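Sister chromatid cohesion protein (Chaetomium thermophilum, PDB 5T8V) is thought to act as a cohesin loader that associates with chromatin, this chain being the C-terminal, HEAT-repeat fragment of Scc2. Local coordinates at residues 1251-1256 and 1281-1286; 1296-1301 and 1382-1387. All coordinates share one frame; numbering follows the deposited sequence.

Contact 1 (1251-1256 and 1281-1286); sequences KLVSQI and ENLAFF
A buried, wholly apolar contact joins Leu1252 and Val1253 of helix 1243-1254, and Ile1256 a few residues further along the chain, to Leu1283 and Phe1286, where helix 1271-1284 gives way to loop. Leu1283 is the hub, and its two methyl branches divide the work. CD2 lies 4.1 Å from Leu1252 CD1, the two leucines sliding past each other in opposite directions instead of meeting head on. The other branch, CD1, faces Ile1256, whose CD1 is 4.4 Å away, and more loosely Val1253, whose CG2 stands at 4.5 Å. With chi1 at -63°, Leu1283 has CG beside its backbone N and anti to the carbonyl carbon, which carries the fork into the gap between the helices. Side chains of helices 1243-1254 and 1271-1284 pack together here in an alpha-helical HEAT-repeat protein, within the range of the sister chromatid cohesion C-terminus family. Leu1252 CD1 has a second neighbour in Phe1286 CE2, 4.1 Å away, and reaches that ring obliquely. Leu1283 CD2 lies at the edge of the ring, in its plane, and Asn1282 O over one face, offset toward the rim. Around this cluster, Leu1297 of helix 1291-1319 touches both Val1253 and Leu1283, while Ile1373 and Ile1377 of helix 1364-1387 pack on Ile1256. Asn1282 OD1 accepts a hydrogen bond from Leu1230 N, and Ile1256 O is bonded to His1272 NE2.

Contact 2 (1296-1301 and 1382-1387); sequences SLVAAM and TYLRRL
The guanidinium of Arg1385 is the flat group that meets the other helix, and Val1298 approaches it obliquely, CG2 lying 3.9 Å from NH2. Bends at chi2 (-77°) and chi3 (-79°) fold the arginine chain back toward helix 1291-1319, although its CB does not point there. This is van der Waals contact between a methyl and the charged group; Arg1385 itself is partly exposed, unlike the buried residues it packs beside. Deeper in, the packing is aliphatic and converges on one atom, Leu1384 CD1. Val1298 presents its other branch there, CG1 standing 3.9 Å from Leu1384 CD1, and the two side chains cross at a slant. Met1301 comes in at about a right angle to the leucine, its bent chain setting CE 3.9 Å from Leu1384 CD1. The third neighbour is Leu1297, whose CD2 is 4.2 Å from Leu1384 CD1. In this helical HEAT-repeat fragment the contact pairs two long helices running roughly antiparallel: the short segments make 151° between their N-to-C directions, with axes 10.7 Å apart at closest approach. Val1298 and Leu1384 also have the closest CA atoms of the two segments, 7.8 Å apart. Met1301 additionally touches Ile1377 and Arg1381 farther back along helix 1364-1387, and also Val1253 of helix 1243-1254.

Overall arrangement
The two contacts use four different helices but adjoin, their centres about 11 Å apart, on the same side of the chain's centre. Contact 1 is core throughout: every touching residue is buried and the chemistry is purely hydrocarbon, including an aromatic ring. Contact 2 is core around its leucine but includes the partly exposed Arg1385, whose charged group lies against a valine methyl. They follow each other along the chain, with helix 1291-1319 of contact 2 coming directly after helix 1271-1284 of contact 1. The two contacts touch directly, Ala1284 O packing 3.4 Å from Leu1384 CD2, and side chains of all four helices meet where they adjoin.

Contact 1 (1251-1256 and 1281-1286)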
# COMPACT_ATOMS: atom_id res chain seq x y z
N LYS A 1251 -5.19 -44.35 -7.84
CA LYS A 1251 -6.12 -45.18 -7.08
C LYS A 1251 -7.50 -44.55 -7.05
O LYS A 1251 -8.51 -45.25 -7.23
CB LYS A 1251 -5.59 -45.40 -5.66
CG LYS A 1251 -6.47 -46.31 -4.79
CD LYS A 1251 -6.87 -47.61 -5.49
CE LYS A 1251 -5.66 -48.43 -5.94
NZ LYS A 1251 -4.85 -48.94 -4.80
N LEU A 1252 -7.58 -43.23 -6.85
CA LEU A 1252 -8.86 -42.55 -6.95
C LEU A 1252 -9.56 -42.91 -8.25
O LEU A 1252 -10.71 -43.37 -8.26
CB LEU A 1252 -8.67 -41.03 -6.85
CG LEU A 1252 -8.56 -40.43 -5.45
CD1 LEU A 1252 -7.99 -39.02 -5.53
CD2 LEU A 1252 -9.93 -40.42 -4.79
N VAL A 1253 -8.85 -42.74 -9.37
CA VAL A 1253 -9.42 -43.10 -10.67
C VAL A 1253 -9.86 -44.55 -10.67
O VAL A 1253 -10.95 -44.89 -11.15
CB VAL A 1253 -8.40 -42.81 -11.80
CG1 VAL A 1253 -8.97 -43.22 -13.15
CG2 VAL A 1253 -8.01 -41.34 -11.80
N SER A 1254 -9.03 -45.44 -10.11
CA SER A 1254 -9.36 -46.86 -10.10
C SER A 1254 -10.60 -47.13 -9.26
O SER A 1254 -11.32 -48.10 -9.51
CB SER A 1254 -8.18 -47.67 -9.59
OG SER A 1254 -7.07 -47.56 -10.47
N GLN A 1255 -10.87 -46.29 -8.26
CA GLN A 1255 -12.07 -46.45 -7.45
C GLN A 1255 -13.33 -46.06 -8.20
O GLN A 1255 -14.43 -46.29 -7.68
CB GLN A 1255 -11.95 -45.62 -6.17
CG GLN A 1255 -11.07 -46.26 -5.10
CD GLN A 1255 -11.83 -47.27 -4.25
OE1 GLN A 1255 -12.91 -46.98 -3.73
NE2 GLN A 1255 -11.27 -48.46 -4.11
N ILE A 1256 -13.21 -45.48 -9.40
CA ILE A 1256 -14.38 -45.10 -10.17
C ILE A 1256 -14.80 -46.18 -11.16
O ILE A 1256 -15.95 -46.15 -11.64
CB ILE A 1256 -14.11 -43.78 -10.93
CG1 ILE A 1256 -13.56 -42.71 -9.98
CG2 ILE A 1256 -15.40 -43.26 -11.55
CD1 ILE A 1256 -13.07 -41.46 -10.65
N GLU A 1281 -15.35 -34.79 -8.41
CA GLU A 1281 -15.39 -33.39 -8.01
C GLU A 1281 -14.16 -33.01 -7.20
O GLU A 1281 -13.77 -31.84 -7.16
CB GLU A 1281 -16.67 -33.11 -7.21
CG GLU A 1281 -17.94 -33.17 -8.03
CD GLU A 1281 -19.19 -33.06 -7.19
OE1 GLU A 1281 -19.27 -33.72 -6.13
OE2 GLU A 1281 -20.10 -32.30 -7.58
N ASN A 1282 -13.52 -33.99 -6.54
CA ASN A 1282 -12.24 -33.74 -5.90
C ASN A 1282 -11.13 -33.60 -6.94
O ASN A 1282 -10.23 -32.77 -6.78
CB ASN A 1282 -11.90 -34.87 -4.92
CG ASN A 1282 -12.63 -34.75 -3.61
OD1 ASN A 1282 -12.31 -33.89 -2.78
ND2 ASN A 1282 -13.61 -35.61 -3.39
N LEU A 1283 -11.18 -34.41 -8.00
CA LEU A 1283 -10.15 -34.32 -9.03
C LEU A 1283 -10.18 -32.97 -9.73
O LEU A 1283 -9.13 -32.44 -10.11
CB LEU A 1283 -10.33 -35.45 -10.05
CG LEU A 1283 -10.19 -36.87 -9.52
CD1 LEU A 1283 -10.59 -37.88 -10.60
CD2 LEU A 1283 -8.78 -37.14 -9.03
N ALA A 1284 -11.37 -32.40 -9.90
CA ALA A 1284 -11.48 -31.10 -10.57
C ALA A 1284 -10.53 -30.07 -9.96
O ALA A 1284 -9.83 -29.35 -10.68
CB ALA A 1284 -12.92 -30.60 -10.51
N PHE A 1285 -10.49 -30.00 -8.64
CA PHE A 1285 -9.68 -29.02 -7.92
C PHE A 1285 -8.85 -29.75 -6.88
O PHE A 1285 -9.39 -30.53 -6.09
CB PHE A 1285 -10.56 -27.96 -7.26
CG PHE A 1285 -11.90 -27.80 -7.92
CD1 PHE A 1285 -12.07 -26.91 -8.97
CD2 PHE A 1285 -12.99 -28.54 -7.49
CE1 PHE A 1285 -13.31 -26.76 -9.58
CE2 PHE A 1285 -14.23 -28.39 -8.09
CZ PHE A 1285 -14.39 -27.51 -9.13
N PHE A 1286 -7.54 -29.50 -6.86
CA PHE A 1286 -6.67 -30.21 -5.93
C PHE A 1286 -5.38 -29.46 -5.61
O PHE A 1286 -4.66 -29.84 -4.68
CB PHE A 1286 -6.31 -31.59 -6.50
CG PHE A 1286 -6.96 -32.75 -5.79
CD1 PHE A 1286 -7.15 -32.74 -4.42
CD2 PHE A 1286 -7.36 -33.87 -6.51
CE1 PHE A 1286 -7.74 -33.82 -3.78
CE2 PHE A 1286 -7.95 -34.95 -5.88
CZ PHE A 1286 -8.14 -34.92 -4.51

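Contact 2 (1296-1301 and 1382-1387)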
# COMPACT_ATOMS: atom_id res chain seq x y z
N SER A 1296 -0.22 -37.85 -15.41
CA SER A 1296 -0.52 -39.25 -15.16
C SER A 1296 -1.96 -39.44 -14.72
O SER A 1296 -2.56 -40.49 -14.99
CB SER A 1296 0.44 -39.81 -14.10
OG SER A 1296 1.79 -39.68 -14.51
N LEU A 1297 -2.54 -38.44 -14.05
CA LEU A 1297 -3.93 -38.52 -13.63
C LEU A 1297 -4.86 -38.53 -14.84
O LEU A 1297 -5.68 -39.44 -15.00
CB LEU A 1297 -4.26 -37.35 -12.70
CG LEU A 1297 -5.74 -37.17 -12.32
CD1 LEU A 1297 -6.29 -38.43 -11.66
CD2 LEU A 1297 -5.90 -35.97 -11.40
N VAL A 1298 -4.75 -37.52 -15.70
CA VAL A 1298 -5.58 -37.47 -16.90
C VAL A 1298 -5.27 -38.65 -17.81
O VAL A 1298 -6.13 -39.10 -18.58
CB VAL A 1298 -5.41 -36.13 -17.64
CG1 VAL A 1298 -5.74 -34.96 -16.72
CG2 VAL A 1298 -4.00 -35.99 -18.20
N ALA A 1299 -4.05 -39.18 -17.74
CA ALA A 1299 -3.73 -40.40 -18.47
C ALA A 1299 -4.53 -41.57 -17.95
O ALA A 1299 -5.06 -42.38 -18.73
CB ALA A 1299 -2.23 -40.68 -18.38
N ALA A 1300 -4.66 -41.68 -16.62
CA ALA A 1300 -5.44 -42.77 -16.04
C ALA A 1300 -6.92 -42.59 -16.32
O ALA A 1300 -7.65 -43.58 -16.51
CB ALA A 1300 -5.18 -42.85 -14.54
N MET A 1301 -7.40 -41.34 -16.34
CA MET A 1301 -8.81 -41.10 -16.63
C MET A 1301 -9.14 -41.42 -18.08
O MET A 1301 -10.16 -42.05 -18.37
CB MET A 1301 -9.17 -39.64 -16.30
CG MET A 1301 -9.06 -39.30 -14.82
SD MET A 1301 -9.75 -37.69 -14.40
CE MET A 1301 -8.62 -36.59 -15.24
N THR A 1382 -11.35 -32.74 -19.54
CA THR A 1382 -11.20 -31.56 -20.37
C THR A 1382 -10.97 -30.32 -19.52
O THR A 1382 -10.13 -29.47 -19.86
CB THR A 1382 -12.45 -31.37 -21.25
OG1 THR A 1382 -13.60 -31.18 -20.42
CG2 THR A 1382 -12.66 -32.58 -22.15
N TYR A 1383 -11.69 -30.20 -18.40
CA TYR A 1383 -11.51 -29.05 -17.53
C TYR A 1383 -10.06 -28.94 -17.05
O TYR A 1383 -9.53 -27.84 -16.92
CB TYR A 1383 -12.45 -29.14 -16.33
CG TYR A 1383 -12.17 -28.10 -15.27
CD1 TYR A 1383 -12.51 -26.77 -15.47
CD2 TYR A 1383 -11.56 -28.45 -14.07
CE1 TYR A 1383 -12.25 -25.81 -14.50
CE2 TYR A 1383 -11.29 -27.50 -13.10
CZ TYR A 1383 -11.64 -26.18 -13.32
OH TYR A 1383 -11.38 -25.24 -12.35
N LEU A 1384 -9.41 -30.08 -16.79
CA LEU A 1384 -8.01 -30.05 -16.38
C LEU A 1384 -7.10 -29.74 -17.55
O LEU A 1384 -6.15 -28.96 -17.42
CB LEU A 1384 -7.62 -31.39 -15.74
CG LEU A 1384 -8.32 -31.79 -14.44
CD1 LEU A 1384 -7.71 -33.08 -13.90
CD2 LEU A 1384 -8.24 -30.69 -13.39
N ARG A 1385 -7.36 -30.35 -18.71
CA ARG A 1385 -6.53 -30.10 -19.89
C ARG A 1385 -6.50 -28.62 -20.25
O ARG A 1385 -5.46 -28.09 -20.63
CB ARG A 1385 -7.03 -30.94 -21.07
CG ARG A 1385 -7.04 -32.44 -20.81
CD ARG A 1385 -5.65 -33.05 -20.90
NE ARG A 1385 -5.23 -33.26 -22.28
CZ ARG A 1385 -4.11 -33.88 -22.64
NH1 ARG A 1385 -3.82 -34.03 -23.92
NH2 ARG A 1385 -3.29 -34.36 -21.72
N ARG A 1386 -7.65 -27.94 -20.13
CA ARG A 1386 -7.69 -26.52 -20.41
C ARG A 1386 -7.25 -25.68 -19.22
O ARG A 1386 -6.75 -24.56 -19.40
CB ARG A 1386 -9.09 -26.10 -20.85
CG ARG A 1386 -9.21 -24.62 -21.20
CD ARG A 1386 -9.88 -24.40 -22.55
NE ARG A 1386 -9.76 -23.02 -22.99
CZ ARG A 1386 -10.19 -22.56 -24.17
NH1 ARG A 1386 -10.77 -23.38 -25.03
NH2 ARG A 1386 -10.03 -21.28 -24.48
N LEU A 1387 -7.42 -26.20 -18.00
CA LEU A 1387 -7.05 -25.44 -16.80
C LEU A 1387 -5.55 -25.33 -16.62
O LEU A 1387 -5.09 -24.48 -15.85
CB LEU A 1387 -7.67 -26.09 -15.56
CG LEU A 1387 -7.29 -25.50 -14.21
CD1 LEU A 1387 -7.69 -24.03 -14.13
CD2 LEU A 1387 -7.92 -26.28 -13.08